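PDB 2QTF: GTPase HflX from Sulfolobus solfataricus P2, which is a GTP-specific GTPase that associates with the 50S ribosomal subunit and may have a role in protein synthesis or ribosome biogenesis. Local coordinates for residues 39-44 / 74-79; 117-122 / 144-149; 221-226 / 347-352; 263-268 / 276-281. One frame throughout, in Å; residues are numbered along the deposited sequence.

Interaction 1: residues 39-44 / 74-79; sequences VKFYIQ and IRRELK
Phe41 meets two side chains of helix 68-78 at a single ring atom: Glu77 CG and Arg76 NH2 each stop 3.5 Å from Phe41 CE1. Both flat groups stand steeply against the ring, the guanidinium plane turned 77° from it and the carboxylate 81°, which rules out a parallel stack. One face of the ring is overlain by Lys40 CB, offset toward the rim. Arg76 starts with CG anti to the backbone N and then bends at chi3 (63°), which folds the guanidinium back onto Glu77. There NE forms a salt bridge with OE2 of Glu77 (2.9 Å), and NH2 adds a weak bond to the same oxygen. Lys40 NZ also comes within 4.1 Å of Arg76 NH2, a like-charge approach that the carboxylate of Glu77 probably softens. Helix 68-78 is the crossover of a beta-alpha-beta unit between strands 59-62 and 82-84 of the N-terminal parallel sheet, and residues 39-44 belong to the loop leading from strand 25-31 to helix 45-52. Deeper in, Ile74 CD1 packs 3.4 Å from the backbone O of Phe41 and 4.3 Å from Tyr42 CB. Glu77 OE1 has a second salt-bridge partner, Lys52 of helix 45-52.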
loop_
_atom_site.group_PDB
_atom_site.type_symbol
_atom_site.label_atom_id
_atom_site.label_comp_id
_atom_site.label_asym_id
_atom_site.label_seq_id
_atom_site.Cartn_x
_atom_site.Cartn_y
_atom_site.Cartn_z
ATOM N N VAL A 39 8.230 -26.703 -13.029
ATOM C CA VAL A 39 8.983 -25.994 -14.058
ATOM C C VAL A 39 8.093 -25.204 -14.989
ATOM O O VAL A 39 8.465 -24.099 -15.444
ATOM C CB VAL A 39 9.819 -26.972 -14.922
ATOM C CG1 VAL A 39 10.663 -26.171 -15.906
ATOM C CG2 VAL A 39 10.720 -27.896 -14.015
ATOM N N LYS A 40 6.917 -25.761 -15.283
ATOM C CA LYS A 40 5.967 -25.066 -16.113
ATOM C C LYS A 40 5.058 -24.146 -15.337
ATOM O O LYS A 40 4.839 -23.016 -15.770
ATOM C CB LYS A 40 5.104 -26.027 -16.949
ATOM C CG LYS A 40 5.903 -26.959 -17.887
ATOM C CD LYS A 40 4.956 -27.982 -18.546
ATOM C CE LYS A 40 3.863 -27.283 -19.488
ATOM N NZ LYS A 40 2.814 -28.162 -20.207
ATOM N N PHE A 41 4.503 -24.607 -14.212
ATOM C CA PHE A 41 3.380 -23.890 -13.622
ATOM C C PHE A 41 3.709 -23.246 -12.313
ATOM O O PHE A 41 2.835 -22.639 -11.654
ATOM C CB PHE A 41 2.257 -24.891 -13.401
ATOM C CG PHE A 41 1.817 -25.575 -14.690
ATOM C CD1 PHE A 41 1.037 -24.890 -15.626
ATOM C CD2 PHE A 41 2.226 -26.897 -14.940
ATOM C CE1 PHE A 41 0.580 -25.523 -16.877
ATOM C CE2 PHE A 41 1.833 -27.540 -16.116
ATOM C CZ PHE A 41 0.990 -26.867 -17.110
ATOM N N TYR A 42 4.944 -23.447 -11.883
ATOM C CA TYR A 42 5.394 -22.924 -10.551
ATOM C C TYR A 42 4.670 -23.631 -9.384
ATOM O O TYR A 42 5.289 -24.408 -8.560
ATOM C CB TYR A 42 5.232 -21.326 -10.454
ATOM C CG TYR A 42 5.834 -20.836 -9.159
ATOM C CD1 TYR A 42 7.220 -20.753 -9.031
ATOM C CD2 TYR A 42 5.093 -20.688 -8.066
ATOM C CE1 TYR A 42 7.794 -20.411 -7.829
ATOM C CE2 TYR A 42 5.637 -20.314 -6.815
ATOM C CZ TYR A 42 6.991 -20.215 -6.722
ATOM O OH TYR A 42 7.553 -19.898 -5.524
ATOM N N ILE A 43 3.362 -23.368 -9.243
ATOM C CA ILE A 43 2.605 -24.114 -8.270
ATOM C C ILE A 43 2.304 -25.540 -8.830
ATOM O O ILE A 43 2.536 -25.775 -9.994
ATOM C CB ILE A 43 1.266 -23.400 -7.815
ATOM C CG1 ILE A 43 0.327 -23.261 -8.963
ATOM C CG2 ILE A 43 1.634 -21.948 -7.183
ATOM C CD1 ILE A 43 -1.162 -22.826 -8.521
ATOM N N GLN A 44 1.772 -26.424 -8.009
ATOM C CA GLN A 44 1.542 -27.803 -8.453
ATOM C C GLN A 44 0.348 -27.850 -9.394
ATOM O O GLN A 44 -0.573 -27.005 -9.315
ATOM C CB GLN A 44 1.372 -28.728 -7.221
ATOM C CG GLN A 44 2.791 -28.974 -6.383
ATOM C CD GLN A 44 4.154 -29.066 -7.218
ATOM O OE1 GLN A 44 4.279 -29.828 -8.197
ATOM N NE2 GLN A 44 5.166 -28.213 -6.838
ATOM N N ILE A 74 0.748 -20.563 -16.518
ATOM C CA ILE A 74 -0.373 -20.239 -15.571
ATOM C C ILE A 74 -1.536 -19.507 -16.247
ATOM O O ILE A 74 -2.682 -19.898 -16.033
ATOM C CB ILE A 74 0.122 -19.466 -14.359
ATOM C CG1 ILE A 74 1.258 -20.279 -13.698
ATOM C CG2 ILE A 74 -1.019 -19.024 -13.474
ATOM C CD1 ILE A 74 1.905 -19.495 -12.498
ATOM N N ARG A 75 -1.257 -18.465 -17.065
ATOM C CA ARG A 75 -2.352 -17.678 -17.677
ATOM C C ARG A 75 -3.153 -18.524 -18.636
ATOM O O ARG A 75 -4.361 -18.342 -18.758
ATOM C CB ARG A 75 -1.805 -16.490 -18.484
ATOM C CG ARG A 75 -1.184 -15.397 -17.544
ATOM C CD ARG A 75 -0.572 -14.290 -18.480
ATOM N NE ARG A 75 -0.116 -13.125 -17.683
ATOM C CZ ARG A 75 0.630 -12.144 -18.207
ATOM N NH1 ARG A 75 1.012 -12.252 -19.487
ATOM N NH2 ARG A 75 0.919 -11.064 -17.457
ATOM N N ARG A 76 -2.462 -19.424 -19.350
ATOM C CA ARG A 76 -3.218 -20.387 -20.242
ATOM C C ARG A 76 -4.177 -21.265 -19.454
ATOM O O ARG A 76 -5.361 -21.259 -19.737
ATOM C CB ARG A 76 -2.251 -21.267 -21.070
ATOM C CG ARG A 76 -3.080 -22.270 -22.008
ATOM C CD ARG A 76 -2.075 -23.339 -22.600
ATOM N NE ARG A 76 -1.465 -24.160 -21.544
ATOM C CZ ARG A 76 -0.185 -24.145 -21.217
ATOM N NH1 ARG A 76 0.699 -23.337 -21.812
ATOM N NH2 ARG A 76 0.207 -24.934 -20.275
ATOM N N GLU A 77 -3.713 -21.900 -18.390
ATOM C CA GLU A 77 -4.539 -22.789 -17.636
ATOM C C GLU A 77 -5.713 -22.072 -17.008
ATOM O O GLU A 77 -6.792 -22.648 -16.897
ATOM C CB GLU A 77 -3.727 -23.354 -16.480
ATOM C CG GLU A 77 -2.625 -24.240 -16.907
ATOM C CD GLU A 77 -3.107 -25.311 -17.928
ATOM O OE1 GLU A 77 -4.098 -26.060 -17.628
ATOM O OE2 GLU A 77 -2.530 -25.295 -19.062
ATOM N N LEU A 78 -5.505 -20.804 -16.597
ATOM C CA LEU A 78 -6.483 -20.099 -15.763
ATOM C C LEU A 78 -7.582 -19.615 -16.622
ATOM O O LEU A 78 -8.616 -19.219 -16.086
ATOM C CB LEU A 78 -5.853 -18.940 -14.972
ATOM C CG LEU A 78 -5.064 -19.465 -13.771
ATOM C CD1 LEU A 78 -4.535 -18.303 -12.916
ATOM C CD2 LEU A 78 -5.865 -20.417 -12.922
ATOM N N LYS A 79 -7.352 -19.627 -17.937
ATOM C CA LYS A 79 -8.403 -19.329 -18.943
ATOM C C LYS A 79 -9.202 -18.087 -18.551
ATOM O O LYS A 79 -10.320 -18.217 -18.112
ATOM C CB LYS A 79 -9.400 -20.474 -19.027
ATOM C CG LYS A 79 -8.929 -21.619 -19.921
ATOM C CD LYS A 79 -10.005 -21.971 -21.005
ATOM C CE LYS A 79 -11.360 -22.337 -20.366
ATOM N NZ LYS A 79 -12.592 -21.840 -21.111
#

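Interaction 2: residues 117-122 / 144-149; sequences PIIKET and STIKFY
Ile119 carries this contact, and both of its branches are used. Its delta methyl stands squarely over one face of the Tyr149 ring, a CH-pi contact with CD1 of Ile119 3.5 Å from the ring centroid and only 14° off the normal. The same methyl brushes Thr145 CG2 at 4.1 Å. The other branch, CG2 of Ile119, is anti to the backbone N (CG1 has chi1 -64°) and meets Ile146 CG1 at 3.5 Å, the two isoleucine side chains lying alongside and pointing opposite ways. Next along the helix, the aliphatic stem of Lys120 borders the Ile146 side chain; the modelled closeness of that pair is doubtful. Further on, Thr122 OG1 turns back to the Ile118 carbonyl O (3.1 Å), approaching from above the carbonyl plane. The local axes run 10.0 Å apart and nearly antiparallel (166°), the geometry of an alpha-helical hairpin whose connection, residues 123-143, is not modelled. Helix 145-164 lies along one side of helix 101-121, with Tyr149 also touching Leu112 and Leu116, while Ile118 of helix 101-121 packs on Phe71 of helix 68-78.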
loop_
_atom_site.group_PDB
_atom_site.type_symbol
_atom_site.label_atom_id
_atom_site.label_comp_id
_atom_site.label_asym_id
_atom_site.label_seq_id
_atom_site.Cartn_x
_atom_site.Cartn_y
_atom_site.Cartn_z
ATOM N N PRO A 117 9.372 -9.339 -21.456
ATOM C CA PRO A 117 10.041 -10.674 -21.330
ATOM C C PRO A 117 9.047 -11.803 -21.468
ATOM O O PRO A 117 9.377 -12.867 -22.008
ATOM C CB PRO A 117 10.645 -10.657 -19.935
ATOM C CG PRO A 117 10.585 -9.201 -19.477
ATOM C CD PRO A 117 9.490 -8.559 -20.204
ATOM N N ILE A 118 7.781 -11.572 -21.075
ATOM C CA ILE A 118 6.757 -12.587 -21.338
ATOM C C ILE A 118 6.428 -12.744 -22.853
ATOM O O ILE A 118 6.369 -13.876 -23.396
ATOM C CB ILE A 118 5.420 -12.286 -20.537
ATOM C CG1 ILE A 118 5.791 -12.113 -19.052
ATOM C CG2 ILE A 118 4.462 -13.414 -20.767
ATOM C CD1 ILE A 118 4.633 -11.638 -18.170
ATOM N N ILE A 119 6.210 -11.650 -23.537
ATOM C CA ILE A 119 5.924 -11.713 -24.957
ATOM C C ILE A 119 7.120 -12.370 -25.730
ATOM O O ILE A 119 6.925 -13.195 -26.631
ATOM C CB ILE A 119 5.749 -10.301 -25.528
ATOM C CG1 ILE A 119 4.506 -9.585 -24.912
ATOM C CG2 ILE A 119 5.588 -10.381 -27.057
ATOM C CD1 ILE A 119 4.538 -8.051 -25.185
ATOM N N LYS A 120 8.329 -11.965 -25.384
ATOM C CA LYS A 120 9.541 -12.481 -26.016
ATOM C C LYS A 120 9.635 -13.988 -25.835
ATOM O O LYS A 120 9.984 -14.701 -26.793
ATOM C CB LYS A 120 10.787 -11.784 -25.456
ATOM C CG LYS A 120 10.935 -10.293 -25.915
ATOM C CD LYS A 120 12.201 -9.541 -25.419
ATOM C CE LYS A 120 12.195 -8.084 -25.900
ATOM N NZ LYS A 120 13.257 -7.274 -25.192
ATOM N N GLU A 121 9.313 -14.499 -24.648
ATOM C CA GLU A 121 9.153 -15.956 -24.442
ATOM C C GLU A 121 7.980 -16.630 -25.170
ATOM O O GLU A 121 7.968 -17.845 -25.337
ATOM C CB GLU A 121 9.037 -16.265 -22.949
ATOM C CG GLU A 121 10.377 -16.420 -22.329
ATOM C CD GLU A 121 10.939 -17.775 -22.709
ATOM O OE1 GLU A 121 10.269 -18.795 -22.392
ATOM O OE2 GLU A 121 12.000 -17.805 -23.377
ATOM N N THR A 122 6.969 -15.885 -25.579
ATOM C CA THR A 122 5.821 -16.467 -26.251
ATOM C C THR A 122 6.214 -16.710 -27.693
ATOM O O THR A 122 5.631 -17.599 -28.346
ATOM C CB THR A 122 4.611 -15.520 -26.174
ATOM O OG1 THR A 122 4.132 -15.492 -24.817
ATOM C CG2 THR A 122 3.484 -15.932 -27.060
ATOM N N SER A 144 5.905 -8.469 -33.940
ATOM C CA SER A 144 4.749 -7.550 -34.120
ATOM C C SER A 144 4.222 -7.007 -32.753
ATOM O O SER A 144 4.095 -5.768 -32.524
ATOM C CB SER A 144 3.632 -8.256 -34.875
ATOM O OG SER A 144 2.517 -7.383 -35.240
ATOM N N THR A 145 3.908 -7.944 -31.855
ATOM C CA THR A 145 3.391 -7.613 -30.521
ATOM C C THR A 145 4.511 -6.981 -29.739
ATOM O O THR A 145 4.321 -5.976 -29.093
ATOM C CB THR A 145 2.836 -8.822 -29.809
ATOM O OG1 THR A 145 1.775 -9.354 -30.605
ATOM C CG2 THR A 145 2.161 -8.393 -28.452
ATOM N N ILE A 146 5.730 -7.500 -29.907
ATOM C CA ILE A 146 6.883 -6.846 -29.304
ATOM C C ILE A 146 7.054 -5.406 -29.731
ATOM O O ILE A 146 7.290 -4.553 -28.873
ATOM C CB ILE A 146 8.211 -7.561 -29.608
ATOM C CG1 ILE A 146 8.253 -8.827 -28.810
ATOM C CG2 ILE A 146 9.311 -6.736 -29.072
ATOM C CD1 ILE A 146 8.738 -8.544 -27.362
ATOM N N LYS A 147 6.922 -5.116 -31.046
ATOM C CA LYS A 147 7.138 -3.753 -31.455
ATOM C C LYS A 147 6.007 -2.857 -30.928
ATOM O O LYS A 147 6.221 -1.700 -30.604
ATOM C CB LYS A 147 7.349 -3.628 -33.022
ATOM C CG LYS A 147 8.568 -4.431 -33.520
ATOM C CD LYS A 147 8.630 -4.562 -35.074
ATOM C CE LYS A 147 9.449 -3.425 -35.760
ATOM N NZ LYS A 147 10.978 -3.594 -35.802
ATOM N N PHE A 148 4.792 -3.371 -30.911
ATOM C CA PHE A 148 3.653 -2.608 -30.444
ATOM C C PHE A 148 3.874 -2.119 -28.994
ATOM O O PHE A 148 3.627 -0.951 -28.670
ATOM C CB PHE A 148 2.407 -3.481 -30.558
ATOM C CG PHE A 148 1.131 -2.818 -30.053
ATOM C CD1 PHE A 148 0.515 -1.807 -30.761
ATOM C CD2 PHE A 148 0.521 -3.263 -28.848
ATOM C CE1 PHE A 148 -0.689 -1.245 -30.291
ATOM C CE2 PHE A 148 -0.662 -2.680 -28.356
ATOM C CZ PHE A 148 -1.245 -1.668 -29.072
ATOM N N TYR A 149 4.302 -3.033 -28.128
ATOM C CA TYR A 149 4.579 -2.680 -26.707
ATOM C C TYR A 149 5.724 -1.671 -26.586
ATOM O O TYR A 149 5.613 -0.693 -25.847
ATOM C CB TYR A 149 4.907 -3.964 -25.895
ATOM C CG TYR A 149 3.603 -4.701 -25.428
ATOM C CD1 TYR A 149 2.744 -5.330 -26.357
ATOM C CD2 TYR A 149 3.212 -4.683 -24.090
ATOM C CE1 TYR A 149 1.540 -5.984 -25.953
ATOM C CE2 TYR A 149 1.993 -5.303 -23.693
ATOM C CZ TYR A 149 1.179 -5.958 -24.613
ATOM O OH TYR A 149 -0.021 -6.586 -24.154
#

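Interaction 3: residues 221-226 / 347-352; sequences IPINNR and KIYQLA
Tyr349 rises from the C-terminal helix into the bend of a beta hairpin, and three consecutive residues of that bend approach its ring by different routes. Asn224 comes over a face: its ND2 sits above the ring centre, 3.3 Å from Tyr349 CG, with the amide plane almost upright on the ring (80°). The other end of that amide, OD1, accepts a hydrogen bond from Arg345, which helps fix its rotation and keep the nitrogen turned to the aromatic face. Asn225 arrives at the ring edge instead. With CG placed between the backbone N and the carbonyl carbon (chi1 57°), its OD1 takes the hydrogen bond of Tyr349 OH at 2.7 Å, in the carbonyl plane and on a lone pair. A water accepts from Asn225 ND2 (3.0 Å) and donates weakly to Tyr349 OH (3.4 Å). The hairpin joins strands 218-223 and 226-232 of the G-domain sheet through a type II' turn, Asn224 adopting the positive phi that this turn requires. Arg226, extended from CG to NE, passes the CE1 side of the ring, its CD 3.6 Å from Tyr349 CE1, and the stem also reaches the methyl of Ala352. Away from the turn, along strand 218-223, the contact becomes apolar. Ile223 meets Ile348 roughly crosswise, CD1 of Ile223 pressing tightly on Ile348 CG2 (3.5 Å), while Ile223 CG2 rests 3.8 Å from Tyr349 CB. Ile348 and Ala352 also pack on Ile228 of strand 226-232.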
loop_
_atom_site.group_PDB
_atom_site.type_symbol
_atom_site.label_atom_id
_atom_site.label_comp_id
_atom_site.label_asym_id
_atom_site.label_seq_id
_atom_site.Cartn_x
_atom_site.Cartn_y
_atom_site.Cartn_z
ATOM N N ILE A 221 -16.115 13.283 5.370
ATOM C CA ILE A 221 -16.911 13.073 6.553
ATOM C C ILE A 221 -17.176 14.371 7.298
ATOM O O ILE A 221 -16.328 15.310 7.294
ATOM C CB ILE A 221 -16.289 12.056 7.592
ATOM C CG1 ILE A 221 -14.926 12.503 8.014
ATOM C CG2 ILE A 221 -16.101 10.632 6.943
ATOM C CD1 ILE A 221 -14.478 11.763 9.265
ATOM N N PRO A 222 -18.345 14.418 7.970
ATOM C CA PRO A 222 -18.692 15.555 8.820
ATOM C C PRO A 222 -18.127 15.325 10.222
ATOM O O PRO A 222 -18.220 14.186 10.715
ATOM C CB PRO A 222 -20.234 15.475 8.818
ATOM C CG PRO A 222 -20.591 13.987 8.719
ATOM C CD PRO A 222 -19.441 13.412 7.844
ATOM N N ILE A 223 -17.467 16.293 10.824
ATOM C CA ILE A 223 -17.151 16.196 12.223
ATOM C C ILE A 223 -17.622 17.517 12.832
ATOM O O ILE A 223 -17.254 18.549 12.367
ATOM C CB ILE A 223 -15.646 15.968 12.522
ATOM C CG1 ILE A 223 -15.199 14.636 11.893
ATOM C CG2 ILE A 223 -15.443 15.897 14.062
ATOM C CD1 ILE A 223 -13.533 14.321 12.039
ATOM N N ASN A 224 -18.552 17.459 13.789
ATOM C CA ASN A 224 -19.226 18.666 14.242
ATOM C C ASN A 224 -19.821 19.425 13.066
ATOM O O ASN A 224 -20.577 18.859 12.328
ATOM C CB ASN A 224 -18.283 19.523 15.116
ATOM C CG ASN A 224 -17.788 18.745 16.339
ATOM O OD1 ASN A 224 -18.570 17.924 16.919
ATOM N ND2 ASN A 224 -16.457 18.834 16.637
ATOM N N ASN A 225 -19.408 20.637 12.852
ATOM C CA ASN A 225 -19.945 21.429 11.754
ATOM C C ASN A 225 -18.942 21.528 10.595
ATOM O O ASN A 225 -19.044 22.449 9.817
ATOM C CB ASN A 225 -20.232 22.840 12.282
ATOM C CG ASN A 225 -18.994 23.504 12.889
ATOM O OD1 ASN A 225 -18.030 22.839 13.315
ATOM N ND2 ASN A 225 -19.015 24.845 12.948
ATOM N N ARG A 226 -17.963 20.642 10.502
ATOM C CA ARG A 226 -16.962 20.770 9.428
ATOM C C ARG A 226 -16.943 19.538 8.603
ATOM O O ARG A 226 -17.126 18.416 9.125
ATOM C CB ARG A 226 -15.569 20.985 9.979
ATOM C CG ARG A 226 -15.429 22.367 10.513
ATOM C CD ARG A 226 -14.000 22.609 10.912
ATOM N NE ARG A 226 -13.963 23.764 11.811
ATOM C CZ ARG A 226 -13.767 24.999 11.402
ATOM N NH1 ARG A 226 -13.562 25.229 10.108
ATOM N NH2 ARG A 226 -13.756 25.995 12.280
ATOM N N LYS A 347 -9.205 15.439 17.743
ATOM C CA LYS A 347 -7.950 16.010 17.178
ATOM C C LYS A 347 -8.048 16.297 15.665
ATOM O O LYS A 347 -7.563 17.317 15.222
ATOM C CB LYS A 347 -6.764 15.088 17.426
ATOM C CG LYS A 347 -6.477 14.948 18.908
ATOM C CD LYS A 347 -5.808 16.271 19.391
ATOM C CE LYS A 347 -5.651 16.233 20.956
ATOM N NZ LYS A 347 -4.833 17.419 21.138
ATOM N N ILE A 348 -8.731 15.467 14.919
ATOM C CA ILE A 348 -8.995 15.774 13.504
ATOM C C ILE A 348 -9.833 17.016 13.291
ATOM O O ILE A 348 -9.512 17.894 12.480
ATOM C CB ILE A 348 -9.654 14.580 12.840
ATOM C CG1 ILE A 348 -8.549 13.468 12.682
ATOM C CG2 ILE A 348 -10.164 14.975 11.454
ATOM C CD1 ILE A 348 -9.178 12.152 12.355
ATOM N N TYR A 349 -10.890 17.146 14.098
ATOM C CA TYR A 349 -11.618 18.427 14.127
ATOM C C TYR A 349 -10.694 19.619 14.461
ATOM O O TYR A 349 -10.741 20.694 13.839
ATOM C CB TYR A 349 -12.823 18.390 15.165
ATOM C CG TYR A 349 -13.628 19.680 15.081
ATOM C CD1 TYR A 349 -14.521 19.889 13.992
ATOM C CD2 TYR A 349 -13.514 20.644 16.048
ATOM C CE1 TYR A 349 -15.275 21.075 13.894
ATOM C CE2 TYR A 349 -14.265 21.848 15.986
ATOM C CZ TYR A 349 -15.132 22.043 14.910
ATOM O OH TYR A 349 -15.841 23.208 14.835
ATOM N N GLN A 350 -9.864 19.493 15.457
ATOM C CA GLN A 350 -9.067 20.646 15.837
ATOM C C GLN A 350 -8.055 20.959 14.731
ATOM O O GLN A 350 -7.714 22.098 14.476
ATOM C CB GLN A 350 -8.254 20.358 17.088
ATOM C CG GLN A 350 -8.986 20.253 18.471
ATOM C CD GLN A 350 -8.113 19.495 19.549
ATOM O OE1 GLN A 350 -6.861 19.646 19.582
ATOM N NE2 GLN A 350 -8.775 18.662 20.392
ATOM N N LEU A 351 -7.542 19.917 14.072
ATOM C CA LEU A 351 -6.591 20.140 12.938
ATOM C C LEU A 351 -7.339 20.853 11.825
ATOM O O LEU A 351 -6.835 21.798 11.226
ATOM C CB LEU A 351 -6.075 18.758 12.467
ATOM C CG LEU A 351 -5.151 18.653 11.228
ATOM C CD1 LEU A 351 -3.982 19.639 11.339
ATOM C CD2 LEU A 351 -4.669 17.112 11.306
ATOM N N ALA A 352 -8.548 20.407 11.553
ATOM C CA ALA A 352 -9.378 20.932 10.447
ATOM C C ALA A 352 -9.720 22.432 10.704
ATOM O O ALA A 352 -9.626 23.293 9.802
ATOM C CB ALA A 352 -10.627 20.090 10.203
HETATM O O HOH W 1 -16.977 26.433 14.409
#

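Interaction 4: residues 263-268 / 276-281; sequences LVIDST and ETLQSS
Ser281, which faces Leu263 across this contact, binds the flat carbonyl group of Thr277 from both of its faces: backbone N of Ser281 reaches Thr277 O from one face, and OG of Ser281 reaches it at 2.7 Å from the opposite one. That second bond gives the buried hydroxyl a partner within its own helix, and CB of Ser281 lies against Leu263. The Asp266 carboxylate at the strand end is treated otherwise, since both donors come from one face: Thr268 N (2.8 Å from Asp266 OD1) closes an Asx turn, and Thr268 OG1 (2.7 Å from Asp266 OD1) adds a grip from the syn side but tilted 34° out of the carboxylate plane. Strand and helix meet through van der Waals packing, mostly of hydrocarbon. Leu263 CD1 lies 3.9 Å from Ser281 CB, and Ile265 CD1 meets Leu278 CD2 also at 3.9 Å, these two chains roughly perpendicular. In Ile265, CG1 anti to the carbonyl carbon (chi1 -54°) and a second bend at chi2 (-70°) bring CD1 to the helix, 4.1 Å from Ser281 OG. The side chains of Ser281 and Tyr187, the latter inferred to bind GTP, are about 4 Å apart. Strand 260-266 and helix 271-288 open a beta-alpha-beta crossover that returns through strand 295-300, parallel and hydrogen-bonded to the first strand. Leu278 also packs on Val316 and Leu319 of helix 309-323.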
loop_
_atom_site.group_PDB
_atom_site.type_symbol
_atom_site.label_atom_id
_atom_site.label_comp_id
_atom_site.label_asym_id
_atom_site.label_seq_id
_atom_site.Cartn_x
_atom_site.Cartn_y
_atom_site.Cartn_z
ATOM N N LEU A 263 0.040 10.094 10.392
ATOM C CA LEU A 263 1.043 9.046 10.303
ATOM C C LEU A 263 0.778 7.982 11.297
ATOM O O LEU A 263 0.736 8.197 12.523
ATOM C CB LEU A 263 2.466 9.579 10.560
ATOM C CG LEU A 263 3.601 8.556 10.614
ATOM C CD1 LEU A 263 3.875 7.937 9.215
ATOM C CD2 LEU A 263 4.934 9.347 11.076
ATOM N N VAL A 264 0.581 6.811 10.759
ATOM C CA VAL A 264 0.142 5.673 11.557
ATOM C C VAL A 264 1.353 4.812 11.884
ATOM O O VAL A 264 2.157 4.490 10.975
ATOM C CB VAL A 264 -0.969 4.803 10.864
ATOM C CG1 VAL A 264 -1.570 3.793 11.802
ATOM C CG2 VAL A 264 -2.149 5.646 10.258
ATOM N N ILE A 265 1.499 4.442 13.147
ATOM C CA ILE A 265 2.739 3.701 13.653
ATOM C C ILE A 265 2.280 2.533 14.458
ATOM O O ILE A 265 1.414 2.700 15.365
ATOM C CB ILE A 265 3.659 4.599 14.542
ATOM C CG1 ILE A 265 4.009 5.879 13.768
ATOM C CG2 ILE A 265 4.972 3.821 14.901
ATOM C CD1 ILE A 265 5.037 5.606 12.485
ATOM N N ASP A 266 2.760 1.333 14.093
ATOM C CA ASP A 266 2.482 0.151 14.891
ATOM C C ASP A 266 3.066 0.202 16.330
ATOM O O ASP A 266 4.258 -0.040 16.492
ATOM C CB ASP A 266 2.921 -1.099 14.116
ATOM C CG ASP A 266 2.494 -2.393 14.776
ATOM O OD1 ASP A 266 2.088 -2.406 15.990
ATOM O OD2 ASP A 266 2.587 -3.389 14.078
ATOM N N SER A 267 2.240 0.382 17.370
ATOM C CA SER A 267 2.793 0.426 18.743
ATOM C C SER A 267 3.359 -0.937 19.255
ATOM O O SER A 267 3.994 -0.970 20.327
ATOM C CB SER A 267 1.675 0.834 19.791
ATOM O OG SER A 267 0.719 -0.199 19.866
ATOM N N THR A 268 3.067 -2.044 18.587
ATOM C CA THR A 268 3.512 -3.338 19.105
ATOM C C THR A 268 5.003 -3.538 18.805
ATOM O O THR A 268 5.619 -4.505 19.293
ATOM C CB THR A 268 2.716 -4.485 18.548
ATOM O OG1 THR A 268 2.959 -4.653 17.140
ATOM C CG2 THR A 268 1.199 -4.209 18.718
ATOM N N GLU A 276 13.394 3.013 14.367
ATOM C CA GLU A 276 13.744 2.793 12.943
ATOM C C GLU A 276 12.536 3.111 12.074
ATOM O O GLU A 276 12.661 3.726 11.028
ATOM C CB GLU A 276 14.098 1.307 12.698
ATOM C CG GLU A 276 15.410 0.804 13.408
ATOM C CD GLU A 276 15.652 -0.737 13.110
ATOM O OE1 GLU A 276 15.108 -1.181 12.040
ATOM O OE2 GLU A 276 16.352 -1.501 13.923
ATOM N N THR A 277 11.364 2.622 12.456
ATOM C CA THR A 277 10.145 2.894 11.604
ATOM C C THR A 277 9.855 4.407 11.473
ATOM O O THR A 277 9.552 4.957 10.400
ATOM C CB THR A 277 8.947 2.099 12.163
ATOM O OG1 THR A 277 9.358 0.739 12.181
ATOM C CG2 THR A 277 7.749 2.141 11.207
ATOM N N LEU A 278 9.960 5.100 12.593
ATOM C CA LEU A 278 9.829 6.563 12.590
ATOM C C LEU A 278 10.888 7.217 11.852
ATOM O O LEU A 278 10.652 8.122 11.093
ATOM C CB LEU A 278 9.795 7.129 14.046
ATOM C CG LEU A 278 8.515 7.040 14.889
ATOM C CD1 LEU A 278 8.894 7.537 16.248
ATOM C CD2 LEU A 278 7.424 8.013 14.354
ATOM N N GLN A 279 12.134 6.819 12.073
ATOM C CA GLN A 279 13.162 7.466 11.258
ATOM C C GLN A 279 12.954 7.215 9.765
ATOM O O GLN A 279 13.076 8.152 9.009
ATOM C CB GLN A 279 14.615 7.056 11.705
ATOM C CG GLN A 279 15.043 7.676 13.032
ATOM C CD GLN A 279 16.177 6.901 13.638
ATOM O OE1 GLN A 279 16.373 5.705 13.298
ATOM N NE2 GLN A 279 16.919 7.559 14.584
ATOM N N SER A 280 12.615 6.013 9.331
ATOM C CA SER A 280 12.338 5.859 7.847
ATOM C C SER A 280 11.110 6.586 7.404
ATOM O O SER A 280 11.073 7.051 6.287
ATOM C CB SER A 280 12.070 4.378 7.364
ATOM O OG SER A 280 13.020 3.532 8.012
ATOM N N SER A 281 10.023 6.541 8.207
ATOM C CA SER A 281 8.742 7.243 7.782
ATOM C C SER A 281 9.051 8.679 7.459
ATOM O O SER A 281 8.643 9.222 6.398
ATOM C CB SER A 281 7.671 7.161 8.890
ATOM O OG SER A 281 7.333 5.811 9.116
#

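In the fold
Burial and chemistry change together across the four contacts. Interaction 4 is wholly buried and apolar at its interface, whereas interaction 2 lies at the surface yet is equally free of crossing polar bonds. Interactions 1 and 3 are partly buried and combine buried apolar packing with charged or amide groups on the more exposed side; of the four, only interaction 3 has a hydrogen bond between its segments. Interactions 1 and 2 touch where Arg75 of helix 68-78 meets Ile118 of helix 101-121, joining the N-terminal sheet domain to the helical hairpin. Interactions 3 and 4 belong to the G domain and pack helices against one mixed sheet, their centres about 25 Å apart.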